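Local coordinates for protein member of DUF4221 family (Bacteroides vulgatus, PDB 3S9J) that is of unknown function but folds as a six-bladed beta-propeller and probably belongs to the bacterial lipoproteins, at residues I259-H269 against R281-L289. Sequence-based numbering, arbitrary orientation.
Sequences IKLNENPRYWH and RFAEMPYKL
Arg266 and Glu284 run side by side from one antiparallel hydrogen-bonded pair. Arg266 NE donates to Glu284 OE1 at 3.2 Å within its own guanidinium plane, yet reaches that oxygen from above the carboxylate, the two planes standing 70° apart. Trp268 CZ3 covers one face of the guanidinium and Leu261 O the other, a sandwich that should limit its rotation; a water ties Arg266 NH2 to Glu284 OE1. Lys302 also pairs with OE1, and Tyr328 binds OE2.

On the other face of the hairpin, Arg281 spreads its guanidinium over the Tyr267 ring, planes 12° apart and CZ 3.3 Å from Tyr267 CG, an off-centre cation-pi stack; its NH2 bonds to Tyr219 O. Farther along, His269 turns its edge onto the Phe282 face, CD2 3.8 Å from Phe282 CG.

At the end of the helix, Glu263 OE1 accepts Leu289 N at 2.8 Å from the anti side. CG sits between backbone N and carbonyl carbon (chi1 76°), and OE2 forms a long salt bridge with Lys288 NZ.

Arg266-Glu284 thus adds a charged link to the backbone pairing of two blade strands, while Glu263 fastens the helix end to the loop at 287-289; the two cations near Glu284 probably favour its ionised form.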
loop_
_atom_site.group_PDB
_atom_site.type_symbol
_atom_site.label_atom_id
_atom_site.label_comp_id
_atom_site.label_asym_id
_atom_site.label_seq_id
_atom_site.Cartn_x
_atom_site.Cartn_y
_atom_site.Cartn_z
ATOM N N ILE A 259 1.147 16.660 -12.176
ATOM C CA ILE A 259 2.601 16.838 -12.049
ATOM C C ILE A 259 2.958 17.309 -10.617
ATOM O O ILE A 259 3.872 16.761 -10.002
ATOM C CB ILE A 259 3.122 17.805 -13.095
ATOM C CG1 ILE A 259 3.094 17.127 -14.484
ATOM C CG2 ILE A 259 4.595 18.212 -12.774
ATOM C CD1 ILE A 259 3.248 18.097 -15.646
ATOM N N LYS A 260 2.191 18.258 -10.116
ATOM C CA LYS A 260 2.446 18.839 -8.790
ATOM C C LYS A 260 2.356 17.766 -7.732
ATOM O O LYS A 260 3.232 17.652 -6.870
ATOM C CB LYS A 260 1.511 19.998 -8.504
ATOM C CG LYS A 260 1.922 21.280 -9.214
ATOM C CD LYS A 260 1.143 22.481 -8.764
ATOM C CE LYS A 260 -0.288 22.470 -9.277
ATOM N NZ LYS A 260 -0.909 23.845 -9.253
ATOM N N LEU A 261 1.317 16.932 -7.807
ATOM C CA LEU A 261 1.210 15.839 -6.855
ATOM C C LEU A 261 2.332 14.836 -6.944
ATOM O O LEU A 261 2.781 14.316 -5.929
ATOM C CB LEU A 261 -0.128 15.115 -6.988
ATOM C CG LEU A 261 -1.326 15.888 -6.462
ATOM C CD1 LEU A 261 -2.648 15.293 -7.037
ATOM C CD2 LEU A 261 -1.347 15.865 -4.941
ATOM N N ASN A 262 2.804 14.544 -8.149
ATOM C CA ASN A 262 3.853 13.609 -8.405
ATOM C C ASN A 262 5.217 14.061 -7.820
ATOM O O ASN A 262 6.013 13.286 -7.280
ATOM C CB ASN A 262 4.000 13.520 -9.928
ATOM C CG ASN A 262 4.669 12.275 -10.337
ATOM O OD1 ASN A 262 4.815 11.406 -9.514
ATOM N ND2 ASN A 262 5.093 12.168 -11.606
ATOM N N GLU A 263 5.484 15.349 -8.029
ATOM C CA GLU A 263 6.824 15.912 -7.766
ATOM C C GLU A 263 6.996 16.513 -6.357
ATOM O O GLU A 263 8.085 16.439 -5.782
ATOM C CB GLU A 263 7.192 16.958 -8.843
ATOM C CG GLU A 263 6.491 18.322 -8.687
ATOM C CD GLU A 263 6.588 19.278 -9.879
ATOM O OE1 GLU A 263 7.337 19.034 -10.877
ATOM O OE2 GLU A 263 5.941 20.368 -9.787
ATOM N N ASN A 264 5.929 17.074 -5.805
ATOM C CA ASN A 264 5.995 17.743 -4.491
ATOM C C ASN A 264 6.297 16.746 -3.372
ATOM O O ASN A 264 6.015 15.521 -3.498
ATOM C CB ASN A 264 4.702 18.486 -4.222
ATOM C CG ASN A 264 4.628 19.843 -4.950
ATOM O OD1 ASN A 264 5.628 20.358 -5.400
ATOM N ND2 ASN A 264 3.432 20.411 -5.035
ATOM N N PRO A 265 6.885 17.231 -2.266
ATOM C CA PRO A 265 7.085 16.320 -1.141
ATOM C C PRO A 265 5.768 15.805 -0.571
ATOM O O PRO A 265 4.760 16.504 -0.613
ATOM C CB PRO A 265 7.831 17.200 -0.100
ATOM C CG PRO A 265 7.428 18.585 -0.449
ATOM C CD PRO A 265 7.298 18.613 -1.941
ATOM N N ARG A 266 5.763 14.569 -0.085
ATOM C CA ARG A 266 4.588 13.992 0.547
ATOM C C ARG A 266 5.000 12.724 1.231
ATOM O O ARG A 266 6.089 12.184 0.978
ATOM C CB ARG A 266 3.491 13.664 -0.466
ATOM C CG ARG A 266 3.871 12.669 -1.539
ATOM C CD ARG A 266 2.644 12.317 -2.385
ATOM N NE ARG A 266 3.003 11.645 -3.638
ATOM C CZ ARG A 266 2.148 11.402 -4.636
ATOM N NH1 ARG A 266 0.873 11.760 -4.551
ATOM N NH2 ARG A 266 2.577 10.813 -5.749
ATOM N N TYR A 267 4.125 12.239 2.096
ATOM C CA TYR A 267 4.341 10.951 2.722
ATOM C C TYR A 267 3.798 9.861 1.792
ATOM O O TYR A 267 3.014 10.126 0.862
ATOM C CB TYR A 267 3.723 10.909 4.138
ATOM C CG TYR A 267 4.433 11.947 4.974
ATOM C CD1 TYR A 267 5.666 11.657 5.537
ATOM C CD2 TYR A 267 3.971 13.243 5.046
ATOM C CE1 TYR A 267 6.396 12.621 6.216
ATOM C CE2 TYR A 267 4.697 14.222 5.744
ATOM C CZ TYR A 267 5.906 13.899 6.308
ATOM O OH TYR A 267 6.636 14.860 6.979
ATOM N N TRP A 268 4.251 8.629 2.037
ATOM C CA TRP A 268 3.788 7.482 1.247
ATOM C C TRP A 268 3.410 6.351 2.216
ATOM O O TRP A 268 2.535 6.580 3.048
ATOM C CB TRP A 268 4.775 7.096 0.128
ATOM C CG TRP A 268 4.132 6.324 -0.992
ATOM C CD1 TRP A 268 4.375 5.032 -1.349
ATOM C CD2 TRP A 268 3.136 6.803 -1.885
ATOM N NE1 TRP A 268 3.597 4.682 -2.416
ATOM C CE2 TRP A 268 2.814 5.746 -2.762
ATOM C CE3 TRP A 268 2.460 8.024 -2.024
ATOM C CZ2 TRP A 268 1.881 5.877 -3.767
ATOM C CZ3 TRP A 268 1.517 8.142 -3.044
ATOM C CH2 TRP A 268 1.237 7.069 -3.899
ATOM N N HIS A 269 4.046 5.172 2.153
ATOM C CA HIS A 269 3.635 4.056 2.997
ATOM C C HIS A 269 3.665 4.388 4.487
ATOM O O HIS A 269 4.586 5.066 4.976
ATOM C CB HIS A 269 4.565 2.845 2.879
ATOM C CG HIS A 269 4.881 2.395 1.491
ATOM N ND1 HIS A 269 3.923 1.916 0.617
ATOM C CD2 HIS A 269 6.075 2.214 0.888
ATOM C CE1 HIS A 269 4.519 1.503 -0.485
ATOM N NE2 HIS A 269 5.827 1.683 -0.351
ATOM N N ARG A 281 7.404 4.947 8.299
ATOM C CA ARG A 281 6.700 5.855 7.414
ATOM C C ARG A 281 7.662 6.372 6.349
ATOM O O ARG A 281 8.735 6.928 6.647
ATOM C CB ARG A 281 6.075 7.025 8.183
ATOM C CG ARG A 281 5.068 7.775 7.345
ATOM C CD ARG A 281 4.452 8.978 8.040
ATOM N NE ARG A 281 3.278 9.419 7.306
ATOM C CZ ARG A 281 2.681 10.593 7.427
ATOM N NH1 ARG A 281 3.155 11.524 8.265
ATOM N NH2 ARG A 281 1.612 10.842 6.683
ATOM N N PHE A 282 7.280 6.193 5.097
ATOM C CA PHE A 282 8.103 6.655 3.983
ATOM C C PHE A 282 7.736 8.112 3.656
ATOM O O PHE A 282 6.560 8.483 3.694
ATOM C CB PHE A 282 7.855 5.777 2.745
ATOM C CG PHE A 282 8.514 4.408 2.803
ATOM C CD1 PHE A 282 8.164 3.486 3.785
ATOM C CD2 PHE A 282 9.462 4.041 1.873
ATOM C CE1 PHE A 282 8.769 2.238 3.828
ATOM C CE2 PHE A 282 10.077 2.803 1.910
ATOM C CZ PHE A 282 9.711 1.880 2.893
ATOM N N ALA A 283 8.741 8.917 3.308
ATOM C CA ALA A 283 8.542 10.325 2.942
ATOM C C ALA A 283 9.256 10.585 1.626
ATOM O O ALA A 283 10.397 10.164 1.470
ATOM C CB ALA A 283 9.112 11.216 4.031
ATOM N N GLU A 284 8.576 11.249 0.692
ATOM C CA GLU A 284 9.155 11.617 -0.579
ATOM C C GLU A 284 9.720 13.030 -0.466
ATOM O O GLU A 284 9.025 13.940 -0.041
ATOM C CB GLU A 284 8.108 11.561 -1.693
ATOM C CG GLU A 284 7.363 10.243 -1.784
ATOM C CD GLU A 284 6.497 10.082 -3.034
ATOM O OE1 GLU A 284 6.124 11.081 -3.700
ATOM O OE2 GLU A 284 6.196 8.909 -3.368
HETATM N N MSE A 285 10.969 13.198 -0.881
HETATM C CA MSE A 285 11.630 14.499 -0.865
HETATM C C MSE A 285 11.172 15.351 -2.030
HETATM O O MSE A 285 10.699 14.825 -3.044
HETATM C CB MSE A 285 13.132 14.325 -0.930
HETATM C CG MSE A 285 13.729 13.514 0.234
HETATM SE SE MSE A 285 13.476 14.302 1.969
HETATM C CE MSE A 285 11.941 13.294 2.611
ATOM N N PRO A 286 11.380 16.681 -1.931
ATOM C CA PRO A 286 10.948 17.506 -3.043
ATOM C C PRO A 286 11.689 17.223 -4.344
ATOM O O PRO A 286 12.893 16.890 -4.335
ATOM C CB PRO A 286 11.239 18.940 -2.569
ATOM C CG PRO A 286 11.444 18.863 -1.091
ATOM C CD PRO A 286 11.943 17.464 -0.826
ATOM N N TYR A 287 10.966 17.427 -5.451
ATOM C CA TYR A 287 11.487 17.183 -6.781
ATOM C C TYR A 287 10.769 18.081 -7.767
ATOM O O TYR A 287 9.679 18.622 -7.482
ATOM C CB TYR A 287 11.169 15.719 -7.104
ATOM C CG TYR A 287 11.922 15.061 -8.237
ATOM C CD1 TYR A 287 13.121 14.456 -8.012
ATOM C CD2 TYR A 287 11.379 15.008 -9.515
ATOM C CE1 TYR A 287 13.814 13.827 -9.041
ATOM C CE2 TYR A 287 12.045 14.377 -10.547
ATOM C CZ TYR A 287 13.257 13.770 -10.292
ATOM O OH TYR A 287 13.947 13.115 -11.281
ATOM N N LYS A 288 11.369 18.244 -8.932
ATOM C CA LYS A 288 10.742 18.931 -10.035
ATOM C C LYS A 288 10.812 18.012 -11.252
ATOM O O LYS A 288 11.893 17.721 -11.734
ATOM C CB LYS A 288 11.430 20.249 -10.337
ATOM C CG LYS A 288 10.556 21.244 -10.963
ATOM C CD LYS A 288 9.557 21.868 -9.914
ATOM C CE LYS A 288 8.607 22.829 -10.610
ATOM N NZ LYS A 288 7.603 23.488 -9.720
ATOM N N LEU A 289 9.644 17.596 -11.729
ATOM C CA LEU A 289 9.529 16.687 -12.892
ATOM C C LEU A 289 10.155 17.301 -14.120
ATOM O O LEU A 289 9.752 18.371 -14.560
ATOM C CB LEU A 289 8.050 16.370 -13.189
ATOM C CG LEU A 289 7.722 15.194 -14.129
ATOM C CD1 LEU A 289 7.716 13.914 -13.336
ATOM C CD2 LEU A 289 6.361 15.473 -14.745
HETATM O O HOH W 1 5.535 10.665 -6.381
HETATM O O HOH W 2 7.775 20.258 -13.058
HETATM O O HOH W 3 5.564 21.803 -7.707
HETATM O O HOH W 4 8.835 20.118 -5.487
HETATM O O HOH W 5 1.619 8.184 5.064
#